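Local structure of putative Type I topoisomerase (Deinococcus radiodurans, 3M4A) at residues T154-H159 / P199-F204; R261-V266 / R297-K302; R135-S140 / L278-A283; K90-L95 / C291-D296. The protein probably relaxes DNA as a type IB topoisomerase, breaking one strand, allowing passage and rejoining it without ATP. One frame throughout, in Å; residues are numbered along the deposited sequence. Where two conformers were deposited one is given.

Contact 1: residues T154-H159 / P199-F204; sequences TLRQRH and PGPWLF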
# COMPACT_ATOMS: atom_id res chain seq x y z
N THR A 154 -0.18 15.84 -4.18
CA THR A 154 -0.52 17.13 -4.77
C THR A 154 -1.96 17.57 -4.44
O THR A 154 -2.46 18.53 -5.00
CB THR A 154 -0.26 17.08 -6.30
OG1 THR A 154 -0.98 16.00 -6.90
CG2 THR A 154 1.22 16.87 -6.55
N LEU A 155 -2.60 16.91 -3.47
CA LEU A 155 -3.94 17.30 -3.07
C LEU A 155 -3.92 18.66 -2.39
O LEU A 155 -2.97 19.02 -1.71
CB LEU A 155 -4.61 16.31 -2.10
CG LEU A 155 -5.00 14.94 -2.63
CD1 LEU A 155 -5.80 14.20 -1.55
CD2 LEU A 155 -5.81 15.05 -3.91
N ARG A 156 -4.99 19.39 -2.64
CA ARG A 156 -5.26 20.65 -2.02
C ARG A 156 -6.28 20.45 -0.91
O ARG A 156 -7.03 19.47 -0.90
CB ARG A 156 -5.78 21.64 -3.07
CG ARG A 156 -4.74 22.01 -4.11
CD ARG A 156 -5.35 22.75 -5.28
NE ARG A 156 -4.32 23.28 -6.15
CZ ARG A 156 -3.72 24.47 -6.01
NH1 ARG A 156 -4.05 25.29 -5.02
NH2 ARG A 156 -2.77 24.83 -6.87
N GLN A 157 -6.30 21.37 0.04
CA GLN A 157 -7.32 21.32 1.08
C GLN A 157 -8.74 21.27 0.53
O GLN A 157 -9.61 20.65 1.14
CB GLN A 157 -7.19 22.49 2.07
CG GLN A 157 -5.96 22.38 2.94
CD GLN A 157 -5.92 23.40 4.07
OE1 GLN A 157 -6.93 24.02 4.41
NE2 GLN A 157 -4.74 23.58 4.65
N ARG A 158 -8.98 21.89 -0.64
CA ARG A 158 -10.31 21.94 -1.24
C ARG A 158 -10.83 20.59 -1.70
O ARG A 158 -12.00 20.44 -2.04
CB ARG A 158 -10.35 22.93 -2.41
CG ARG A 158 -9.77 22.42 -3.71
CD ARG A 158 -10.03 23.42 -4.83
NE ARG A 158 -9.29 23.09 -6.05
CZ ARG A 158 -9.73 22.29 -7.01
NH1 ARG A 158 -10.92 21.71 -6.91
NH2 ARG A 158 -8.98 22.07 -8.08
N HIS A 159 -9.94 19.59 -1.69
CA HIS A 159 -10.26 18.26 -2.17
C HIS A 159 -10.79 17.29 -1.11
O HIS A 159 -11.07 16.14 -1.44
CB HIS A 159 -9.01 17.63 -2.78
CG HIS A 159 -8.61 18.23 -4.08
ND1 HIS A 159 -7.29 18.49 -4.41
CD2 HIS A 159 -9.34 18.63 -5.14
CE1 HIS A 159 -7.24 18.99 -5.63
NE2 HIS A 159 -8.47 19.07 -6.10
N PRO A 199 -2.62 26.79 7.42
CA PRO A 199 -2.92 27.65 6.27
C PRO A 199 -2.80 26.90 4.94
O PRO A 199 -1.88 26.09 4.77
CB PRO A 199 -1.87 28.77 6.36
CG PRO A 199 -1.35 28.73 7.74
CD PRO A 199 -1.49 27.31 8.22
N GLY A 200 -3.73 27.17 4.02
CA GLY A 200 -3.82 26.48 2.73
C GLY A 200 -2.83 27.04 1.72
O GLY A 200 -1.98 27.86 2.08
N PRO A 201 -2.95 26.64 0.45
CA PRO A 201 -3.95 25.77 -0.18
C PRO A 201 -3.68 24.26 -0.15
O PRO A 201 -4.57 23.49 -0.50
CB PRO A 201 -3.92 26.24 -1.64
CG PRO A 201 -2.51 26.65 -1.85
CD PRO A 201 -1.98 27.14 -0.54
N TRP A 202 -2.48 23.84 0.26
CA TRP A 202 -2.04 22.45 0.13
C TRP A 202 -2.45 21.64 1.35
O TRP A 202 -2.54 22.17 2.46
CB TRP A 202 -0.53 22.38 -0.05
CG TRP A 202 -0.07 23.10 -1.26
CD1 TRP A 202 0.56 24.32 -1.31
CD2 TRP A 202 -0.23 22.69 -2.62
NE1 TRP A 202 0.80 24.68 -2.61
CE2 TRP A 202 0.34 23.69 -3.43
CE3 TRP A 202 -0.79 21.55 -3.23
CZ2 TRP A 202 0.36 23.60 -4.82
CZ3 TRP A 202 -0.77 21.47 -4.61
CH2 TRP A 202 -0.19 22.49 -5.39
N LEU A 203 -2.69 20.34 1.15
CA LEU A 203 -3.21 19.50 2.22
C LEU A 203 -2.11 18.91 3.10
O LEU A 203 -2.18 19.02 4.33
CB LEU A 203 -4.08 18.39 1.62
CG LEU A 203 -4.81 17.50 2.64
CD1 LEU A 203 -5.60 18.31 3.68
CD2 LEU A 203 -5.73 16.53 1.89
N PHE A 204 -1.12 18.27 2.48
CA PHE A 204 -0.12 17.50 3.23
C PHE A 204 1.08 18.37 3.51
O PHE A 204 1.93 18.58 2.64
CB PHE A 204 0.24 16.17 2.54
CG PHE A 204 -0.93 15.23 2.48
CD1 PHE A 204 -1.59 15.00 1.30
CD2 PHE A 204 -1.40 14.64 3.66
CE1 PHE A 204 -2.70 14.17 1.27
CE2 PHE A 204 -2.50 13.80 3.64
CZ PHE A 204 -3.15 13.57 2.46
O HOH W 1 -0.77 18.09 -0.46
O HOH W 2 -7.21 24.38 -1.23
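Arg156 and Trp202 sit opposite each other in two loop segments, their CA atoms 4.3 Å apart, as the non-hydrogen-bonded pair of a single antiparallel bridge. A backbone bond lies to each side of the pair. Leu203 N donates to Leu155 O at 3.2 Å. Gln157 N donates to Pro201 O at 2.8 Å, with an N-H...O angle of 162°.

The Arg156 side chain can be followed outward. CB rests against Pro201 O at 3.4 Å. CG passes the same oxygen and comes near Trp202 CZ3. From CG to NE the chain is extended, and this carries the guanidinium over one face of the indole. CZ lies 4.5 Å from the centroid of the six-membered ring, 24° off its normal, in a cation-pi contact. The two planes are 33° apart, so the groups are tilted rather than stacked flat. NH2 is nearest Trp202 CH2, while NH1 ends beside Pro201 CB at 3.5 Å. Arg216 makes a second cation-pi contact with Trp202.

The indole edge faces the other backbone, with Thr154 O in the ring plane 3.4 Å from Trp202 CZ3. Gln157 NE2 gives a weak bond to Trp202 O and another bond to Leu198 O. On the Leu155 side, CD1 touches Leu203 CD2 and Phe204 CE1. One water donates to Leu155 O and accepts from Phe204 N.

This is an isolated antiparallel beta bridge. Within the catalytic core it ties the loop before strand 160-163 to the loop after helix 186-196.

Contact 2: residues R261-V266 / R297-K302; sequences RQAKKV and RYLDGK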
# COMPACT_ATOMS: atom_id res chain seq x y z
N ARG A 261 -21.52 -19.03 -16.64
CA ARG A 261 -21.90 -17.90 -17.48
C ARG A 261 -22.41 -16.74 -16.62
O ARG A 261 -22.08 -15.59 -16.88
CB ARG A 261 -22.95 -18.31 -18.52
CG ARG A 261 -22.94 -17.43 -19.76
CD ARG A 261 -24.07 -17.77 -20.74
NE ARG A 261 -25.32 -17.06 -20.43
CZ ARG A 261 -25.52 -15.75 -20.59
NH1 ARG A 261 -24.54 -14.97 -21.06
NH2 ARG A 261 -26.69 -15.21 -20.28
N GLN A 262 -23.20 -17.06 -15.61
CA GLN A 262 -23.70 -16.04 -14.68
C GLN A 262 -22.57 -15.49 -13.81
O GLN A 262 -22.57 -14.29 -13.48
CB GLN A 262 -24.82 -16.60 -13.79
CG GLN A 262 -26.17 -16.75 -14.51
CD GLN A 262 -26.69 -15.44 -15.09
OE1 GLN A 262 -26.95 -15.35 -16.29
NE2 GLN A 262 -26.82 -14.43 -14.24
N ALA A 263 -21.63 -16.36 -13.44
CA ALA A 263 -20.43 -15.96 -12.68
C ALA A 263 -19.60 -14.95 -13.46
O ALA A 263 -19.09 -13.98 -12.90
CB ALA A 263 -19.57 -17.19 -12.34
N LYS A 264 -19.45 -15.17 -14.76
CA LYS A 264 -18.66 -14.27 -15.59
C LYS A 264 -19.28 -12.87 -15.70
O LYS A 264 -18.56 -11.88 -15.83
CB LYS A 264 -18.40 -14.88 -16.96
CG LYS A 264 -17.38 -15.98 -16.94
CD LYS A 264 -17.26 -16.62 -18.30
CE LYS A 264 -16.18 -17.69 -18.31
NZ LYS A 264 -16.24 -18.50 -19.57
N LYS A 265 -20.60 -12.78 -15.63
CA LYS A 265 -21.30 -11.50 -15.57
C LYS A 265 -20.93 -10.74 -14.29
O LYS A 265 -20.77 -9.52 -14.30
CB LYS A 265 -22.82 -11.70 -15.61
CG LYS A 265 -23.62 -10.39 -15.60
CD LYS A 265 -24.99 -10.52 -14.93
CE LYS A 265 -24.91 -10.41 -13.40
NZ LYS A 265 -24.46 -9.06 -12.97
N VAL A 266 -20.83 -11.47 -13.18
CA VAL A 266 -20.47 -10.84 -11.90
C VAL A 266 -19.03 -10.31 -11.99
O VAL A 266 -18.73 -9.21 -11.48
CB VAL A 266 -20.60 -11.82 -10.70
CG1 VAL A 266 -20.20 -11.11 -9.38
CG2 VAL A 266 -22.02 -12.39 -10.59
N ARG A 297 -10.67 -18.57 -8.44
CA ARG A 297 -11.36 -19.14 -7.29
C ARG A 297 -12.86 -18.88 -7.34
O ARG A 297 -13.66 -19.79 -7.07
CB ARG A 297 -10.73 -18.63 -5.98
CG ARG A 297 -9.29 -19.03 -5.80
CD ARG A 297 -9.04 -20.54 -5.68
NE ARG A 297 -7.61 -20.72 -5.55
CZ ARG A 297 -6.75 -20.78 -6.57
NH1 ARG A 297 -7.20 -20.73 -7.83
NH2 ARG A 297 -5.45 -20.90 -6.35
N TYR A 298 -13.25 -17.67 -7.71
CA TYR A 298 -14.67 -17.34 -7.82
C TYR A 298 -15.39 -18.27 -8.79
O TYR A 298 -16.48 -18.76 -8.51
CB TYR A 298 -14.85 -15.88 -8.25
CG TYR A 298 -16.30 -15.47 -8.29
CD1 TYR A 298 -17.02 -15.29 -7.11
CD2 TYR A 298 -16.96 -15.29 -9.51
CE1 TYR A 298 -18.35 -14.92 -7.15
CE2 TYR A 298 -18.29 -14.92 -9.56
CZ TYR A 298 -18.99 -14.74 -8.38
OH TYR A 298 -20.32 -14.38 -8.41
N LEU A 299 -14.76 -18.52 -9.93
CA LEU A 299 -15.33 -19.40 -10.96
C LEU A 299 -15.45 -20.86 -10.52
O LEU A 299 -16.29 -21.60 -11.05
CB LEU A 299 -14.51 -19.29 -12.25
CG LEU A 299 -14.71 -17.95 -12.97
CD1 LEU A 299 -13.72 -17.78 -14.11
CD2 LEU A 299 -16.13 -17.80 -13.46
N ASP A 300 -14.65 -21.25 -9.53
CA ASP A 300 -14.74 -22.55 -8.89
C ASP A 300 -15.59 -22.53 -7.60
O ASP A 300 -15.59 -23.50 -6.84
CB ASP A 300 -13.33 -23.07 -8.58
CG ASP A 300 -12.60 -23.59 -9.82
OD1 ASP A 300 -13.26 -23.83 -10.84
OD2 ASP A 300 -11.37 -23.75 -9.76
N GLY A 301 -16.29 -21.42 -7.35
CA GLY A 301 -17.23 -21.29 -6.24
C GLY A 301 -16.60 -21.00 -4.88
O GLY A 301 -17.19 -21.30 -3.84
N LYS A 302 -15.41 -20.41 -4.90
CA LYS A 302 -14.68 -20.12 -3.67
C LYS A 302 -14.41 -18.63 -3.54
O LYS A 302 -14.04 -17.98 -4.51
CB LYS A 302 -13.37 -20.89 -3.64
CG LYS A 302 -13.56 -22.42 -3.63
CD LYS A 302 -12.25 -23.14 -3.82
CE LYS A 302 -12.42 -24.66 -3.64
NZ LYS A 302 -11.65 -25.38 -4.67
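Tyr298 points its ring, edge first, at Ala263 and brings its hydroxyl end to Val266 of the facing helix, and the three residues form the buried part of the contact. CG of Tyr298 is anti to the backbone N, chi1 -176°, and the ring reaches straight across. The carbonyl oxygen Ala263 O lies in the ring plane, 3.6 Å from Tyr298 CE2. The methyl Ala263 CB meets the same CE2 at 3.8 Å.

Val266 crosses the tyrosine at about a right angle. Tyr298 OH rests against the isopropyl group, 3.4 Å from both Val266 CG1 and CG2. The hydroxyl is hydrogen-bonded to Gly255 O, which fixes the tip of the ring.

Leu299, the next residue, adds a second neighbour to the same methyl. Leu299 CD2 touches Ala263 CB at 3.7 Å, in a direction about square to that of Tyr298 CE2. Lys264 also crosses Leu299 at about a right angle, and its CG meets CD2 at 4.1 Å. Only the aliphatic root of the lysine takes part.

Just after these residues helix 292-299 ends in a Schellman motif, with Gly301 at C-prime. The contact packs the end of this helix on the early part of helix 260-278. Leu251 of helix 235-254 touches both Val266 and Tyr298, and Glu257, in the loop between helices 235-254 and 260-278, also touches both.

Contact 3: residues R135-S140 / L278-A283; sequences RFRVGS and LGNTPA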
# COMPACT_ATOMS: atom_id res chain seq x y z
N ARG A 135 -5.97 3.47 -1.83
CA ARG A 135 -5.47 3.08 -3.17
C ARG A 135 -5.21 4.31 -4.05
O ARG A 135 -5.37 4.28 -5.28
CB ARG A 135 -6.43 2.08 -3.81
CG ARG A 135 -6.58 0.79 -3.01
CD ARG A 135 -7.80 -0.04 -3.40
NE ARG A 135 -9.06 0.65 -3.16
CZ ARG A 135 -9.76 0.58 -2.03
NH1 ARG A 135 -9.33 -0.14 -1.01
NH2 ARG A 135 -10.90 1.24 -1.92
N PHE A 136 -4.75 5.38 -3.41
CA PHE A 136 -4.30 6.57 -4.14
C PHE A 136 -3.05 6.30 -4.98
O PHE A 136 -2.22 5.44 -4.63
CB PHE A 136 -3.90 7.67 -3.17
CG PHE A 136 -5.04 8.46 -2.56
CD1 PHE A 136 -5.48 9.66 -3.14
CD2 PHE A 136 -5.60 8.07 -1.35
CE1 PHE A 136 -6.48 10.40 -2.54
CE2 PHE A 136 -6.60 8.80 -0.75
CZ PHE A 136 -7.05 9.97 -1.34
N ARG A 137 -2.91 7.07 -6.05
CA ARG A 137 -1.62 7.29 -6.69
C ARG A 137 -0.87 8.36 -5.90
O ARG A 137 -1.48 9.24 -5.29
CB ARG A 137 -1.82 7.78 -8.13
CG ARG A 137 -2.56 6.84 -9.04
CD ARG A 137 -2.75 7.54 -10.37
NE ARG A 137 -3.43 6.76 -11.39
CZ ARG A 137 -4.75 6.71 -11.56
NH1 ARG A 137 -5.58 7.34 -10.75
NH2 ARG A 137 -5.24 5.99 -12.55
N VAL A 138 0.46 8.33 -5.92
CA VAL A 138 1.24 9.31 -5.18
C VAL A 138 1.23 10.70 -5.87
O VAL A 138 1.12 11.73 -5.21
CB VAL A 138 2.71 8.82 -4.96
CG1 VAL A 138 3.56 9.95 -4.41
CG2 VAL A 138 2.74 7.60 -4.02
N GLY A 139 1.33 10.70 -7.20
CA GLY A 139 1.38 11.93 -7.97
C GLY A 139 2.75 12.57 -7.93
O GLY A 139 3.67 12.06 -7.30
N SER A 140 2.89 13.69 -8.64
CA SER A 140 4.13 14.49 -8.61
C SER A 140 3.81 15.94 -8.96
O SER A 140 2.84 16.21 -9.67
CB SER A 140 5.16 13.92 -9.58
OG SER A 140 4.85 14.21 -10.93
N LEU A 278 -10.17 2.76 -8.81
CA LEU A 278 -8.77 3.02 -9.17
C LEU A 278 -8.60 4.17 -10.16
O LEU A 278 -7.48 4.68 -10.34
CB LEU A 278 -8.13 1.77 -9.76
CG LEU A 278 -7.95 0.59 -8.80
CD1 LEU A 278 -7.38 -0.62 -9.52
CD2 LEU A 278 -7.03 0.97 -7.63
N GLY A 279 -9.69 4.57 -10.81
CA GLY A 279 -9.64 5.62 -11.83
C GLY A 279 -8.94 5.17 -13.10
O GLY A 279 -8.19 5.93 -13.72
N ASN A 280 -9.20 3.93 -13.49
CA ASN A 280 -8.63 3.30 -14.68
C ASN A 280 -9.72 2.71 -15.54
O ASN A 280 -10.85 2.55 -15.10
CB ASN A 280 -7.69 2.17 -14.27
CG ASN A 280 -6.37 2.67 -13.75
OD1 ASN A 280 -6.05 2.49 -12.60
ND2 ASN A 280 -5.59 3.30 -14.61
N THR A 281 -9.36 2.34 -16.76
CA THR A 281 -10.30 1.64 -17.63
C THR A 281 -10.48 0.22 -17.09
O THR A 281 -9.58 -0.31 -16.44
CB THR A 281 -9.79 1.60 -19.09
OG1 THR A 281 -8.62 0.78 -19.18
CG2 THR A 281 -9.47 3.01 -19.57
N PRO A 282 -11.65 -0.39 -17.33
CA PRO A 282 -11.81 -1.82 -17.00
C PRO A 282 -10.72 -2.72 -17.61
O PRO A 282 -10.24 -3.64 -16.95
CB PRO A 282 -13.19 -2.15 -17.57
CG PRO A 282 -13.92 -0.85 -17.53
CD PRO A 282 -12.90 0.20 -17.84
N ALA A 283 -10.33 -2.46 -18.85
CA ALA A 283 -9.29 -3.25 -19.49
C ALA A 283 -7.95 -3.20 -18.74
O ALA A 283 -7.28 -4.23 -18.56
CB ALA A 283 -9.11 -2.83 -20.97
O HOH W 3 -7.16 6.23 -7.56
O HOH W 4 -2.81 4.02 -13.08
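Arg137 reaches from its loop to the turn between helices 260-278 and 282-289, in the catalytic core of a type IB topoisomerase. Its polar end is the close part of the contact. The chain is extended from CG to NE, and this brings the guanidinium edge to the turn. Arg137 NH2 donates to Gly279 O with an N-H...O angle of 160°. Arg137 NH1 is also 3.3 Å from Leu278 O, which accepts from Arg239 NH2. Lys174, Arg239 and Tyr289 lie around Arg137 and Asn280, a set consistent with the active site of the family.

The other part is looser. Arg135 CB meets Leu278 CD2 at 4.0 Å, and the Arg135 guanidinium goes past Leu278 to a salt bridge with Asp277, the residue just before it. Between the two backbones a water donates weakly to Arg135 O and Leu278 O. A second water accepts from both Arg137 NE and Asn280 ND2.

The arginine-glycine bond has an uneven geometry. Gly279 O lies near the guanidinium plane, but Arg137 NH2, 3.2 Å away, stands above the carbonyl plane, 66° out of it.

Contact 4: residues K90-L95 / C291-D296; sequences KKWQRL and CPVIFD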
# COMPACT_ATOMS: atom_id res chain seq x y z
N LYS A 90 5.15 -13.85 -10.97
CA LYS A 90 3.72 -13.71 -11.23
C LYS A 90 3.12 -12.81 -10.17
O LYS A 90 3.65 -12.69 -9.06
CB LYS A 90 3.02 -15.06 -11.24
CG LYS A 90 3.47 -15.95 -12.39
CD LYS A 90 2.31 -16.44 -13.24
CE LYS A 90 2.76 -16.80 -14.66
NZ LYS A 90 4.17 -17.30 -14.74
N LYS A 91 2.02 -12.16 -10.53
CA LYS A 91 1.34 -11.23 -9.64
C LYS A 91 1.03 -11.88 -8.30
O LYS A 91 1.25 -11.28 -7.25
CB LYS A 91 0.04 -10.73 -10.28
CG LYS A 91 0.23 -9.88 -11.52
CD LYS A 91 -1.10 -9.37 -12.05
CE LYS A 91 -0.89 -8.46 -13.24
NZ LYS A 91 -0.39 -9.20 -14.41
N TRP A 92 0.52 -13.11 -8.33
CA TRP A 92 0.16 -13.79 -7.08
C TRP A 92 1.38 -13.99 -6.18
O TRP A 92 1.26 -13.87 -4.95
CB TRP A 92 -0.60 -15.10 -7.31
CG TRP A 92 0.20 -16.18 -7.96
CD1 TRP A 92 0.28 -16.43 -9.29
CD2 TRP A 92 1.00 -17.17 -7.31
NE1 TRP A 92 1.10 -17.51 -9.52
CE2 TRP A 92 1.56 -17.98 -8.32
CE3 TRP A 92 1.32 -17.44 -5.98
CZ2 TRP A 92 2.41 -19.05 -8.04
CZ3 TRP A 92 2.17 -18.52 -5.70
CH2 TRP A 92 2.69 -19.31 -6.73
N GLN A 93 2.55 -14.23 -6.78
CA GLN A 93 3.79 -14.37 -6.01
C GLN A 93 4.24 -13.06 -5.36
O GLN A 93 4.57 -13.02 -4.17
CB GLN A 93 4.92 -14.88 -6.91
CG GLN A 93 4.68 -16.24 -7.49
CD GLN A 93 5.78 -16.64 -8.45
OE1 GLN A 93 5.91 -16.07 -9.53
NE2 GLN A 93 6.57 -17.63 -8.07
N ARG A 94 4.26 -11.99 -6.15
CA ARG A 94 4.64 -10.68 -5.63
C ARG A 94 3.68 -10.22 -4.52
O ARG A 94 4.12 -9.70 -3.50
CB ARG A 94 4.71 -9.62 -6.73
CG ARG A 94 5.40 -8.34 -6.28
CD ARG A 94 5.47 -7.33 -7.39
NE ARG A 94 5.90 -6.01 -6.92
CZ ARG A 94 7.18 -5.63 -6.82
NH1 ARG A 94 8.16 -6.46 -7.17
NH2 ARG A 94 7.47 -4.41 -6.40
N LEU A 95 2.38 -10.44 -4.72
CA LEU A 95 1.38 -9.99 -3.74
C LEU A 95 1.40 -10.80 -2.44
O LEU A 95 1.15 -10.26 -1.37
CB LEU A 95 -0.03 -10.03 -4.34
CG LEU A 95 -0.38 -8.97 -5.39
CD1 LEU A 95 -1.86 -9.00 -5.73
CD2 LEU A 95 0.05 -7.58 -4.94
N CYS A 291 -5.37 -9.50 -9.46
CA CYS A 291 -4.73 -10.81 -9.66
C CYS A 291 -5.77 -11.83 -10.14
O CYS A 291 -6.79 -12.02 -9.51
CB CYS A 291 -4.04 -11.27 -8.37
SG CYS A 291 -3.30 -12.90 -8.53
N PRO A 292 -5.51 -12.52 -11.28
CA PRO A 292 -6.52 -13.42 -11.83
C PRO A 292 -6.85 -14.61 -10.94
O PRO A 292 -7.90 -15.23 -11.08
CB PRO A 292 -5.89 -13.89 -13.15
CG PRO A 292 -4.45 -13.71 -12.98
CD PRO A 292 -4.27 -12.51 -12.07
N VAL A 293 -5.96 -14.94 -10.01
CA VAL A 293 -6.23 -16.02 -9.08
C VAL A 293 -7.57 -15.83 -8.35
O VAL A 293 -8.31 -16.78 -8.16
CB VAL A 293 -5.06 -16.20 -8.09
CG1 VAL A 293 -5.43 -17.19 -6.97
CG2 VAL A 293 -3.81 -16.67 -8.85
N ILE A 294 -7.90 -14.59 -7.98
CA ILE A 294 -9.15 -14.30 -7.28
C ILE A 294 -10.38 -14.68 -8.12
O ILE A 294 -11.38 -15.21 -7.61
CB ILE A 294 -9.17 -12.79 -6.86
CG1 ILE A 294 -8.39 -12.59 -5.55
CG2 ILE A 294 -10.59 -12.25 -6.70
CD1 ILE A 294 -6.93 -13.01 -5.63
N PHE A 295 -10.28 -14.39 -9.42
CA PHE A 295 -11.34 -14.72 -10.40
C PHE A 295 -11.42 -16.23 -10.63
O PHE A 295 -12.52 -16.78 -10.67
CB PHE A 295 -11.09 -13.99 -11.72
CG PHE A 295 -11.41 -12.51 -11.68
CD1 PHE A 295 -11.73 -11.86 -10.49
CD2 PHE A 295 -11.40 -11.78 -12.85
CE1 PHE A 295 -12.03 -10.51 -10.49
CE2 PHE A 295 -11.71 -10.41 -12.84
CZ PHE A 295 -12.02 -9.79 -11.65
N ASP A 296 -10.27 -16.89 -10.76
CA ASP A 296 -10.22 -18.37 -10.82
C ASP A 296 -10.97 -19.01 -9.66
O ASP A 296 -11.84 -19.87 -9.85
CB ASP A 296 -8.78 -18.90 -10.81
CG ASP A 296 -8.01 -18.59 -12.07
OD1 ASP A 296 -8.61 -18.31 -13.14
OD2 ASP A 296 -6.77 -18.62 -11.98
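Trp92 holds CG between its backbone N and carbonyl carbon, chi1 66°, while Cys291 holds SG anti to its own N, chi1 178°. The indole is thereby turned aside, and the sulfur reaches Trp92 CB at 3.7 Å. Two helix N-terminal ends meet here, with Lys90 and Cys291 at the N-cap positions.

Val293 adds the second apolar touch. Its CG2 lies 3.9 Å from Trp92 CB and slants toward the CG and CD1 side of the indole. One turn along the first helix, Leu95 CD1 packs on Cys291 CB at 4.1 Å. The sulfur also serves its own helix, accepting a weak capping bond from Val293 N at 3.7 Å. The N-H of Cys291 goes to Thr244 of helix 235-254.

Helix 323-337 lies against the same group, with Leu332 on Leu95 and Glu335 on Trp92. Thr240 and Thr244 of helix 235-254 also touch Leu95. The contact thus joins the starts of helices 91-113 and 292-299, where helices 235-254 and 323-337 also pack.

Gln93 closes over the first helix start. Its CG stands 3.5 Å above the Trp92 ring, over the centre, and its OE1 accepts from Lys90 N at 2.8 Å on a lone pair in the carbonyl plane.

From the N terminus, contact 4 opens first, at 90-95, then contact 3 at 135-140 and contact 1 at 154-159. Contact 1 closes at 199-204, round a loop that includes the sheet of strands 160-163, 166-172 and 178-183. Contact 2 opens next, at 261-266. Contact 3 closes at 278-283, contact 4 at 291-296 and contact 2 last, at 297-302. Contact 1 is thus nested in contact 3, and contact 3 in contact 4, while contact 2 crosses both outer loops. Contacts 1 and 3 touch through Leu155 and Phe136. Contacts 2 and 4 share helix 292-299, which bridges helices 91-113 and 260-278.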